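Local coordinates for aminoacyl-tRNA synthetase-interacting multifunctional protein p43 (Plasmodium vivax, PDB 6IPA), which probably binds tRNA through this C-terminal EMAP II-like domain, as expected of a tRNA import protein related to the synthetase-associated factor AIMP1, at residues 45-50 against 151-156; 69-74 against 136-141; 78-83 against 112-117; 101-106 against 155-160. One frame throughout, in Å; residues are numbered along the deposited sequence.

Contact 1 (45-50 against 151-156); sequences RLNIIV and KLPDKT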
# COMPACT_ATOMS: atom_id res chain seq x y z
N ARG A 45 14.16 -2.11 -0.76
CA ARG A 45 13.99 -1.68 -2.14
C ARG A 45 12.60 -1.16 -2.44
O ARG A 45 12.42 -0.45 -3.41
CB ARG A 45 14.33 -2.82 -3.10
CG ARG A 45 15.81 -3.08 -3.19
CD ARG A 45 16.19 -4.22 -4.12
NE ARG A 45 16.06 -3.78 -5.48
CZ ARG A 45 16.24 -4.55 -6.55
NH1 ARG A 45 16.60 -5.85 -6.44
NH2 ARG A 45 16.06 -4.01 -7.74
N LEU A 46 11.64 -1.52 -1.59
CA LEU A 46 10.30 -0.96 -1.62
C LEU A 46 10.26 0.36 -0.89
O LEU A 46 10.71 0.45 0.22
CB LEU A 46 9.27 -1.90 -0.94
CG LEU A 46 9.24 -3.34 -1.42
CD1 LEU A 46 8.09 -4.08 -0.78
CD2 LEU A 46 9.16 -3.40 -2.92
N ASN A 47 9.60 1.33 -1.51
CA ASN A 47 9.22 2.62 -0.87
C ASN A 47 7.79 2.64 -0.53
O ASN A 47 7.02 3.05 -1.35
CB ASN A 47 9.39 3.77 -1.84
CG ASN A 47 9.28 5.09 -1.19
OD1 ASN A 47 9.55 5.25 -0.01
ND2 ASN A 47 8.92 6.08 -1.98
N ILE A 48 7.44 2.20 0.68
CA ILE A 48 6.08 2.15 1.19
C ILE A 48 5.79 3.38 2.05
O ILE A 48 6.40 3.58 3.08
CB ILE A 48 5.89 0.87 2.04
CG1 ILE A 48 5.91 -0.38 1.14
CG2 ILE A 48 4.56 0.91 2.77
CD1 ILE A 48 6.11 -1.68 1.89
N ILE A 49 4.84 4.20 1.64
CA ILE A 49 4.61 5.47 2.32
C ILE A 49 3.12 5.69 2.66
O ILE A 49 2.24 5.14 2.01
CB ILE A 49 5.15 6.62 1.48
CG1 ILE A 49 4.51 6.61 0.12
CG2 ILE A 49 6.67 6.48 1.28
CD1 ILE A 49 4.91 7.79 -0.72
N VAL A 50 2.87 6.49 3.68
CA VAL A 50 1.53 6.78 4.11
C VAL A 50 0.95 7.90 3.28
O VAL A 50 1.60 8.93 3.07
CB VAL A 50 1.43 7.17 5.57
CG1 VAL A 50 2.22 6.21 6.44
CG2 VAL A 50 1.96 8.55 5.78
N LYS A 151 19.11 2.97 3.61
CA LYS A 151 19.02 2.08 2.48
C LYS A 151 17.83 2.47 1.58
O LYS A 151 16.69 1.99 1.76
CB LYS A 151 18.97 0.61 2.94
CG LYS A 151 20.36 0.09 3.23
CD LYS A 151 20.36 -1.30 3.84
CE LYS A 151 21.75 -1.65 4.36
NZ LYS A 151 21.85 -3.06 4.81
N LEU A 152 18.11 3.30 0.60
CA LEU A 152 17.03 3.92 -0.13
C LEU A 152 16.26 2.87 -0.95
O LEU A 152 16.77 1.80 -1.25
CB LEU A 152 17.56 5.04 -1.03
CG LEU A 152 18.37 6.12 -0.33
CD1 LEU A 152 18.92 7.05 -1.39
CD2 LEU A 152 17.59 6.88 0.72
N PRO A 153 15.00 3.20 -1.33
CA PRO A 153 14.24 2.28 -2.12
C PRO A 153 14.60 2.56 -3.56
O PRO A 153 15.08 3.65 -3.87
CB PRO A 153 12.79 2.75 -1.85
CG PRO A 153 12.95 4.25 -1.72
CD PRO A 153 14.34 4.52 -1.23
N ASP A 154 14.36 1.60 -4.43
CA ASP A 154 14.58 1.83 -5.87
C ASP A 154 13.82 3.08 -6.36
O ASP A 154 12.62 3.15 -6.25
CB ASP A 154 14.10 0.63 -6.67
CG ASP A 154 14.89 -0.64 -6.35
OD1 ASP A 154 15.68 -0.67 -5.36
OD2 ASP A 154 14.75 -1.63 -7.08
N LYS A 155 14.52 4.05 -6.91
CA LYS A 155 13.88 5.13 -7.66
C LYS A 155 12.64 4.60 -8.35
O LYS A 155 11.56 5.18 -8.23
CB LYS A 155 14.85 5.77 -8.68
CG LYS A 155 14.52 7.20 -9.12
CD LYS A 155 14.47 8.13 -7.93
CE LYS A 155 13.62 9.38 -8.15
NZ LYS A 155 13.73 10.31 -6.96
N THR A 156 12.78 3.48 -9.06
CA THR A 156 11.66 2.92 -9.74
C THR A 156 11.76 1.42 -9.93
O THR A 156 12.81 0.91 -10.31
CB THR A 156 11.54 3.56 -11.11
OG1 THR A 156 11.59 4.99 -10.98
CG2 THR A 156 10.25 3.21 -11.70
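Arg45 reaches along Asp154 for most of its length. Its CB already lies 3.4 Å from Asp154 OD1, and CG sits closer, 3.2 Å from the same oxygen. CD passes by without a polar contact, and the bend at chi3 (75°) then turns the guanidinium back to the carboxylate. NE meets both oxygens, 3.1 Å from Asp154 OD1 at a fairly straight 161° and marginally nearer OD2, at a more bent angle; NH2 closes on Asp154 OD2 at 2.8 Å. The grip is thus side-on, through NE and one terminal amino group, with both carboxylate oxygens offering syn lone pairs close to the guanidinium plane. The two planes are nonetheless 35° apart, so the pair is twisted. Asp154 also donates through its backbone, N to Arg45 O at 3.0 Å, and Asn103 ND2 from the neighbouring loop bonds to that same carbonyl. One residue earlier, Pro153 lays its ring alongside Asn47, CB to CB 3.5 Å, the two side chains pointing the same way. The contact ties the residues leading into strand 48-58, the first strand of the OB-fold, to the linker that precedes helix 165-169. Salt bridge and backbone bond hold the same two residues at two points, which would restrict rotation of the carboxylate; OD2 accepts from both NE and NH2, and the paired guanidinium would probably favour the ionised acid.

Contact 2 (69-74 against 136-141); sequences KINVGE and VNVGER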
# COMPACT_ATOMS: atom_id res chain seq x y z
N LYS A 69 -7.79 9.21 -5.11
CA LYS A 69 -6.90 10.36 -5.11
C LYS A 69 -6.24 10.37 -3.74
O LYS A 69 -6.91 10.42 -2.72
CB LYS A 69 -7.65 11.67 -5.41
CG LYS A 69 -8.13 11.75 -6.85
CD LYS A 69 -8.82 13.07 -7.14
CE LYS A 69 -9.47 13.11 -8.53
NZ LYS A 69 -8.41 13.19 -9.57
N ILE A 70 -4.92 10.25 -3.72
CA ILE A 70 -4.26 10.01 -2.46
C ILE A 70 -3.07 10.95 -2.29
O ILE A 70 -2.22 11.04 -3.15
CB ILE A 70 -3.84 8.54 -2.33
CG1 ILE A 70 -4.96 7.59 -2.80
CG2 ILE A 70 -3.54 8.28 -0.87
CD1 ILE A 70 -4.73 6.15 -2.37
N ASN A 71 -3.08 11.71 -1.22
CA ASN A 71 -2.02 12.67 -0.91
C ASN A 71 -0.92 11.89 -0.22
O ASN A 71 -1.15 11.33 0.88
CB ASN A 71 -2.57 13.73 0.04
CG ASN A 71 -1.51 14.58 0.63
OD1 ASN A 71 -0.30 14.40 0.36
ND2 ASN A 71 -1.92 15.50 1.47
N VAL A 72 0.24 11.81 -0.87
CA VAL A 72 1.35 11.04 -0.31
C VAL A 72 2.54 11.99 -0.06
O VAL A 72 3.68 11.56 -0.00
CB VAL A 72 1.79 9.89 -1.21
CG1 VAL A 72 0.84 8.73 -1.15
CG2 VAL A 72 1.89 10.35 -2.63
N GLY A 73 2.27 13.27 0.12
CA GLY A 73 3.25 14.22 0.57
C GLY A 73 3.84 14.96 -0.57
O GLY A 73 4.68 15.79 -0.35
N GLU A 74 3.38 14.67 -1.78
CA GLU A 74 3.92 15.30 -2.98
C GLU A 74 3.19 16.58 -3.30
O GLU A 74 2.30 16.98 -2.58
CB GLU A 74 3.91 14.33 -4.17
CG GLU A 74 4.74 13.07 -3.92
CD GLU A 74 4.71 12.08 -5.09
OE1 GLU A 74 3.79 12.19 -5.95
OE2 GLU A 74 5.60 11.18 -5.14
N VAL A 136 0.29 9.99 11.96
CA VAL A 136 1.28 9.84 10.93
C VAL A 136 1.18 10.98 9.91
O VAL A 136 0.19 11.64 9.84
CB VAL A 136 1.06 8.49 10.27
CG1 VAL A 136 1.37 7.38 11.29
CG2 VAL A 136 -0.38 8.37 9.73
N ASN A 137 2.24 11.23 9.17
CA ASN A 137 2.27 12.30 8.20
C ASN A 137 2.27 11.70 6.84
O ASN A 137 2.83 10.65 6.64
CB ASN A 137 3.55 13.11 8.32
CG ASN A 137 3.65 13.83 9.63
OD1 ASN A 137 4.70 13.79 10.31
ND2 ASN A 137 2.58 14.51 10.00
N VAL A 138 1.64 12.38 5.91
CA VAL A 138 1.64 12.00 4.54
C VAL A 138 3.09 12.04 4.17
O VAL A 138 3.77 13.00 4.51
CB VAL A 138 0.84 12.99 3.62
CG1 VAL A 138 -0.67 12.78 3.78
CG2 VAL A 138 1.19 14.46 3.85
N GLY A 139 3.57 11.01 3.51
CA GLY A 139 4.91 11.04 3.00
C GLY A 139 5.87 10.24 3.86
O GLY A 139 6.89 9.90 3.37
N GLU A 140 5.59 9.91 5.12
CA GLU A 140 6.60 9.14 5.85
C GLU A 140 6.79 7.68 5.41
O GLU A 140 5.83 6.90 5.18
CB GLU A 140 6.38 9.20 7.34
CG GLU A 140 5.31 8.26 7.82
CD GLU A 140 5.14 8.29 9.30
OE1 GLU A 140 4.56 9.28 9.81
OE2 GLU A 140 5.63 7.32 9.94
N ARG A 141 8.05 7.28 5.33
CA ARG A 141 8.44 5.96 4.82
C ARG A 141 8.21 4.98 5.97
O ARG A 141 8.61 5.25 7.10
CB ARG A 141 9.91 6.00 4.33
CG ARG A 141 10.25 4.96 3.28
CD ARG A 141 11.71 4.56 3.27
NE ARG A 141 11.88 3.20 2.75
CZ ARG A 141 13.05 2.64 2.45
NH1 ARG A 141 14.19 3.33 2.63
NH2 ARG A 141 13.08 1.39 1.96
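The turn that follows strand 66-71 of the OB-fold sheet meets a type II beta turn, Asn137 to Glu140, at the surface of the putative tRNA-binding domain. Val138, the first of the two central residues of that beta turn, supplies its side chain to the interface. Its CG1 approaches Asn71 O to 3.3 Å and also lies against the amide carbon of Asn71, while CG2 rests beside Asn71 OD1 and 3.9 Å from Gly73 CA. The two side chains cross at about a right angle, placing the branched end of the valine against the amide. That amide is fixed from within its own segment: with CG anti to the backbone N (chi1 168°), Asn71 OD1 accepts from Gly73 N at 2.8 Å, forming an Asx turn. The donor comes in almost head-on to the amide carbonyl, with a C=O...N angle of 163°. Further along, Val72 O receives a CA-H...O contact from Gly139 CA at 3.3 Å, bent to 124° at the hydrogen. Gly73 and Gly139 are the closest residues of the two backbones, CA to CA 4.3 Å, and both have positive phi. No hydrogen bond spans the two segments, although Gly139 pairs through its backbone with Val50 of the adjacent strand. What results is loop-to-loop packing of an Asx turn on the glycine-bearing corner of a type II beta turn.

Contact 3 (78-83 against 112-117); sequences RDICSG and RKSHGM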
# COMPACT_ATOMS: atom_id res chain seq x y z
N ARG A 78 -1.80 11.94 -5.76
CA ARG A 78 -1.69 10.98 -6.85
C ARG A 78 -3.02 10.35 -7.16
O ARG A 78 -3.91 10.36 -6.34
CB ARG A 78 -0.74 9.83 -6.51
CG ARG A 78 0.75 10.11 -6.62
CD ARG A 78 1.55 8.79 -6.50
NE ARG A 78 2.97 9.04 -6.24
CZ ARG A 78 3.93 8.12 -6.19
NH1 ARG A 78 3.70 6.83 -6.38
NH2 ARG A 78 5.17 8.51 -5.91
N ASP A 79 -3.12 9.79 -8.35
CA ASP A 79 -4.24 9.01 -8.84
C ASP A 79 -3.81 7.56 -8.78
O ASP A 79 -2.87 7.17 -9.45
CB ASP A 79 -4.55 9.37 -10.29
CG ASP A 79 -5.22 10.75 -10.43
OD1 ASP A 79 -6.31 10.97 -9.82
OD2 ASP A 79 -4.67 11.60 -11.18
N ILE A 80 -4.51 6.78 -7.97
CA ILE A 80 -4.23 5.37 -7.81
C ILE A 80 -5.56 4.62 -7.98
O ILE A 80 -6.54 4.92 -7.28
CB ILE A 80 -3.64 5.08 -6.39
CG1 ILE A 80 -2.21 5.64 -6.24
CG2 ILE A 80 -3.60 3.60 -6.07
CD1 ILE A 80 -1.71 5.76 -4.80
N CYS A 81 -5.58 3.63 -8.87
CA CYS A 81 -6.69 2.64 -8.92
C CYS A 81 -6.62 1.53 -7.83
O CYS A 81 -5.55 1.19 -7.33
CB CYS A 81 -6.77 1.99 -10.31
SG CYS A 81 -7.39 3.11 -11.61
N SER A 82 -7.78 0.98 -7.46
CA SER A 82 -7.84 -0.16 -6.54
C SER A 82 -9.00 -1.08 -6.88
O SER A 82 -10.11 -0.63 -7.20
CB SER A 82 -8.00 0.33 -5.11
OG SER A 82 -7.89 -0.76 -4.21
N GLY A 83 -8.73 -2.38 -6.76
CA GLY A 83 -9.70 -3.41 -7.05
C GLY A 83 -10.46 -3.82 -5.82
O GLY A 83 -10.62 -5.00 -5.56
N ARG A 112 -7.71 5.24 -17.39
CA ARG A 112 -7.30 5.83 -16.13
C ARG A 112 -5.89 5.60 -15.60
O ARG A 112 -5.47 4.48 -15.42
CB ARG A 112 -8.28 5.46 -15.04
CG ARG A 112 -9.65 6.00 -15.28
CD ARG A 112 -9.69 7.51 -15.39
NE ARG A 112 -11.03 7.93 -15.72
CZ ARG A 112 -11.90 8.42 -14.85
NH1 ARG A 112 -11.57 8.59 -13.59
NH2 ARG A 112 -13.10 8.75 -15.26
N LYS A 113 -5.19 6.69 -15.29
CA LYS A 113 -3.82 6.60 -14.77
C LYS A 113 -3.85 6.08 -13.34
O LYS A 113 -4.78 6.38 -12.60
CB LYS A 113 -3.11 7.97 -14.79
CG LYS A 113 -2.95 8.62 -16.17
CD LYS A 113 -2.06 7.82 -17.11
CE LYS A 113 -1.79 8.55 -18.42
NZ LYS A 113 -2.90 8.34 -19.39
N SER A 114 -2.82 5.31 -13.00
CA SER A 114 -2.64 4.71 -11.68
C SER A 114 -1.13 4.63 -11.27
O SER A 114 -0.37 3.87 -11.85
CB SER A 114 -3.23 3.31 -11.69
OG SER A 114 -3.11 2.74 -10.41
N HIS A 115 -0.71 5.41 -10.29
CA HIS A 115 0.70 5.53 -9.92
C HIS A 115 0.93 5.14 -8.47
O HIS A 115 0.84 5.98 -7.60
CB HIS A 115 1.14 6.98 -10.15
CG HIS A 115 2.59 7.20 -9.89
ND1 HIS A 115 3.12 8.45 -9.64
CD2 HIS A 115 3.63 6.33 -9.83
CE1 HIS A 115 4.42 8.34 -9.45
NE2 HIS A 115 4.75 7.07 -9.55
N GLY A 116 1.25 3.87 -8.24
CA GLY A 116 1.40 3.30 -6.90
C GLY A 116 0.28 2.28 -6.64
O GLY A 116 -0.46 1.93 -7.54
N MET A 117 0.15 1.77 -5.41
CA MET A 117 -0.98 0.89 -5.06
C MET A 117 -1.17 0.86 -3.54
O MET A 117 -0.24 1.06 -2.79
CB MET A 117 -0.83 -0.53 -5.66
CG MET A 117 -0.18 -1.55 -4.73
SD MET A 117 0.40 -3.11 -5.44
CE MET A 117 -1.17 -3.91 -5.82
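Strand 78-82 and strand 112-114 pass almost perpendicular, their axes 5.1 Å apart at closest approach and their directions 98° apart, so they do not pair as neighbours in a sheet. The first is an outer strand of the four-stranded OB-fold sheet, while the second belongs to a small hairpin with strand 107-109 that lies across it. Two hydrogen bonds at the crossing show how the chains are joined. His115 N donates to Asp79 O at 2.9 Å, lying in the carbonyl plane, and Cys81 N donates to Ser114 OG at 3.0 Å; Ser114 reaches it because its hydroxyl stands anti to the backbone N. Ser114 CA adds a CA-H...O contact to Asp79 O. Beside these bonds, Ile80 sets CG1 against the carbonyl of His115, 3.4 Å from its O, and CG2 beside Gly116 and Met117, while Cys81 turns its sulfur towards the CB of Arg112. At the other end Arg78 runs out extended and lays its guanidinium on one face of the His115 imidazole, the planes only 1° apart and the centres 3.6 Å from each other. His115 CE1 lies over the guanidinium centre, and Arg78 NH1 over the ring centre. The guanidinium is steadied from outside as well: NH1 bonds to Ala102 O and NH2 makes a salt bridge with Glu74, while the carboxylate of Asp79 is paired with Lys69. NH1 further donates to His115 O at 3.2 Å; that oxygen is near the guanidinium plane, but the nitrogen stands well above the carbonyl plane, 62° out of it.

Contact 4 (101-106 against 155-160); sequences LANLKE and KTLSFD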
# COMPACT_ATOMS: atom_id res chain seq x y z
N LEU A 101 2.56 1.70 -1.74
CA LEU A 101 3.80 1.33 -2.46
C LEU A 101 4.04 2.34 -3.58
O LEU A 101 3.60 2.18 -4.72
CB LEU A 101 3.74 -0.11 -3.04
CG LEU A 101 4.95 -0.56 -3.85
CD1 LEU A 101 6.21 -0.46 -3.03
CD2 LEU A 101 4.86 -2.01 -4.36
N ALA A 102 4.80 3.38 -3.25
CA ALA A 102 4.99 4.54 -4.14
C ALA A 102 5.85 4.38 -5.38
O ALA A 102 5.70 5.13 -6.34
CB ALA A 102 5.55 5.69 -3.30
N ASN A 103 6.74 3.39 -5.40
CA ASN A 103 7.78 3.33 -6.45
C ASN A 103 7.56 2.38 -7.60
O ASN A 103 8.46 2.18 -8.44
CB ASN A 103 9.16 3.14 -5.86
CG ASN A 103 9.38 1.80 -5.17
OD1 ASN A 103 8.45 1.16 -4.65
ND2 ASN A 103 10.63 1.37 -5.15
N LEU A 104 6.36 1.82 -7.67
CA LEU A 104 5.89 1.22 -8.88
C LEU A 104 5.81 2.36 -9.88
O LEU A 104 5.62 3.51 -9.46
CB LEU A 104 4.51 0.68 -8.66
CG LEU A 104 4.37 -0.46 -7.66
CD1 LEU A 104 2.91 -0.64 -7.29
CD2 LEU A 104 4.87 -1.75 -8.29
N LYS A 105 5.90 2.05 -11.17
CA LYS A 105 5.76 3.06 -12.23
C LYS A 105 4.30 3.30 -12.58
O LYS A 105 3.47 2.38 -12.50
CB LYS A 105 6.48 2.64 -13.54
CG LYS A 105 8.00 2.57 -13.46
CD LYS A 105 8.73 3.10 -14.71
CE LYS A 105 9.98 2.29 -15.02
NZ LYS A 105 9.64 0.99 -15.67
N GLU A 106 4.01 4.55 -12.97
CA GLU A 106 2.71 4.95 -13.49
C GLU A 106 2.32 4.00 -14.62
O GLU A 106 3.16 3.66 -15.47
CB GLU A 106 2.72 6.40 -14.02
CG GLU A 106 1.33 6.88 -14.48
CD GLU A 106 1.15 8.41 -14.54
OE1 GLU A 106 1.79 9.10 -15.38
OE2 GLU A 106 0.33 8.94 -13.76
N LYS A 155 14.52 4.05 -6.91
CA LYS A 155 13.88 5.13 -7.66
C LYS A 155 12.64 4.60 -8.35
O LYS A 155 11.56 5.18 -8.23
CB LYS A 155 14.85 5.77 -8.68
CG LYS A 155 14.52 7.20 -9.12
CD LYS A 155 14.47 8.13 -7.93
CE LYS A 155 13.62 9.38 -8.15
NZ LYS A 155 13.73 10.31 -6.96
N THR A 156 12.78 3.48 -9.06
CA THR A 156 11.66 2.92 -9.74
C THR A 156 11.76 1.42 -9.93
O THR A 156 12.81 0.91 -10.31
CB THR A 156 11.54 3.56 -11.11
OG1 THR A 156 11.59 4.99 -10.98
CG2 THR A 156 10.25 3.21 -11.70
N LEU A 157 10.62 0.74 -9.72
CA LEU A 157 10.54 -0.69 -9.84
C LEU A 157 10.19 -1.05 -11.24
O LEU A 157 9.60 -0.27 -11.95
CB LEU A 157 9.50 -1.25 -8.90
CG LEU A 157 9.71 -0.96 -7.42
CD1 LEU A 157 8.47 -1.40 -6.65
CD2 LEU A 157 10.94 -1.65 -6.84
N SER A 158 10.59 -2.24 -11.64
CA SER A 158 10.40 -2.78 -13.00
C SER A 158 8.92 -2.88 -13.44
O SER A 158 8.04 -2.87 -12.60
CB SER A 158 11.08 -4.18 -13.04
OG SER A 158 10.82 -4.94 -14.23
N PHE A 159 8.68 -2.94 -14.74
CA PHE A 159 7.35 -3.24 -15.26
C PHE A 159 7.13 -4.76 -15.29
O PHE A 159 6.01 -5.25 -15.15
CB PHE A 159 7.16 -2.69 -16.67
CG PHE A 159 6.80 -1.24 -16.75
CD1 PHE A 159 5.70 -0.74 -16.08
CD2 PHE A 159 7.52 -0.37 -17.56
CE1 PHE A 159 5.36 0.60 -16.17
CE2 PHE A 159 7.19 0.97 -17.66
CZ PHE A 159 6.11 1.46 -16.96
N ASP A 160 8.21 -5.50 -15.54
CA ASP A 160 8.19 -6.96 -15.52
C ASP A 160 8.03 -7.47 -14.09
O ASP A 160 8.94 -7.32 -13.27
CB ASP A 160 9.52 -7.51 -16.10
CG ASP A 160 9.48 -9.03 -16.34
OD1 ASP A 160 8.37 -9.60 -16.44
OD2 ASP A 160 10.57 -9.66 -16.45
O HOH W 1 6.71 -0.59 -11.41
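Hydrogen bonding across this contact rests on one direct backbone link, Leu157 N to Asn103 O, at 2.9 Å and 162° at the hydrogen. Thr156 CA adds a CA-H...O contact to the same oxygen, at 3.5 Å. A little further on, a water bridges the two backbones: it accepts from Lys105 N at 2.8 Å and donates to Ser158 O. Apolar packing centres on Leu157, whose isobutyl group lies over the amide of Asn103. CD1 approaches Asn103 OD1 to 3.2 Å, and CG sits against ND2 of the same amide. Asn103 chi1 of 66°, which holds the amide between the backbone N and the carbonyl carbon, turns it to this position. The amide's polar atoms bond elsewhere, ND2 to Asp154 O and OD1 weakly to Asn47 N. The same leucine methyl, CD1, also touches Leu104 CD2 at 4.0 Å, with Leu101 slightly farther off, and Pro165 of helix 165-169 also packs on Leu157. In the fold, this joins the loop leaving strand 97-101 of the OB-fold sheet to the linker running on to helix 165-169, within the EMAP II-like domain. The charged interaction is a cation-pi contact at the outer end. Lys105, its chain bent at several bonds, brings NZ over one face of the Phe159 ring, 3.5 Å from the centroid and 31° off the normal. Lys105 CB lies over the same face, beside CE1 and CZ, so the bent chain arches across the ring, and Glu106 O lies at the ring edge, near its plane, 3.8 Å from CE1.

Contacts 1 and 4 lie closest, centres 9 Å apart, and share Lys155 and Thr156. Asn47 O of contact 1 and Ala102 N of contact 4, 2.9 Å apart, join them through the backbone as well. Contact 2 reaches contact 1 through Val50 O and Gly139 N, 2.9 Å apart, and contact 3 through Ile70 O and Arg78 N at 2.8 Å, the first from strand 48-58 to the loop turn, the second between neighbouring strands 66-71 and 78-82. Met117 O to Leu101 N, at 3.1 Å, connects contact 3 to contact 4, whose centres are 12 Å apart. Contacts 1 and 3, like 2 and 4, stand about 17 Å apart between centres and do not touch. No bound RNA marks a ligand site here.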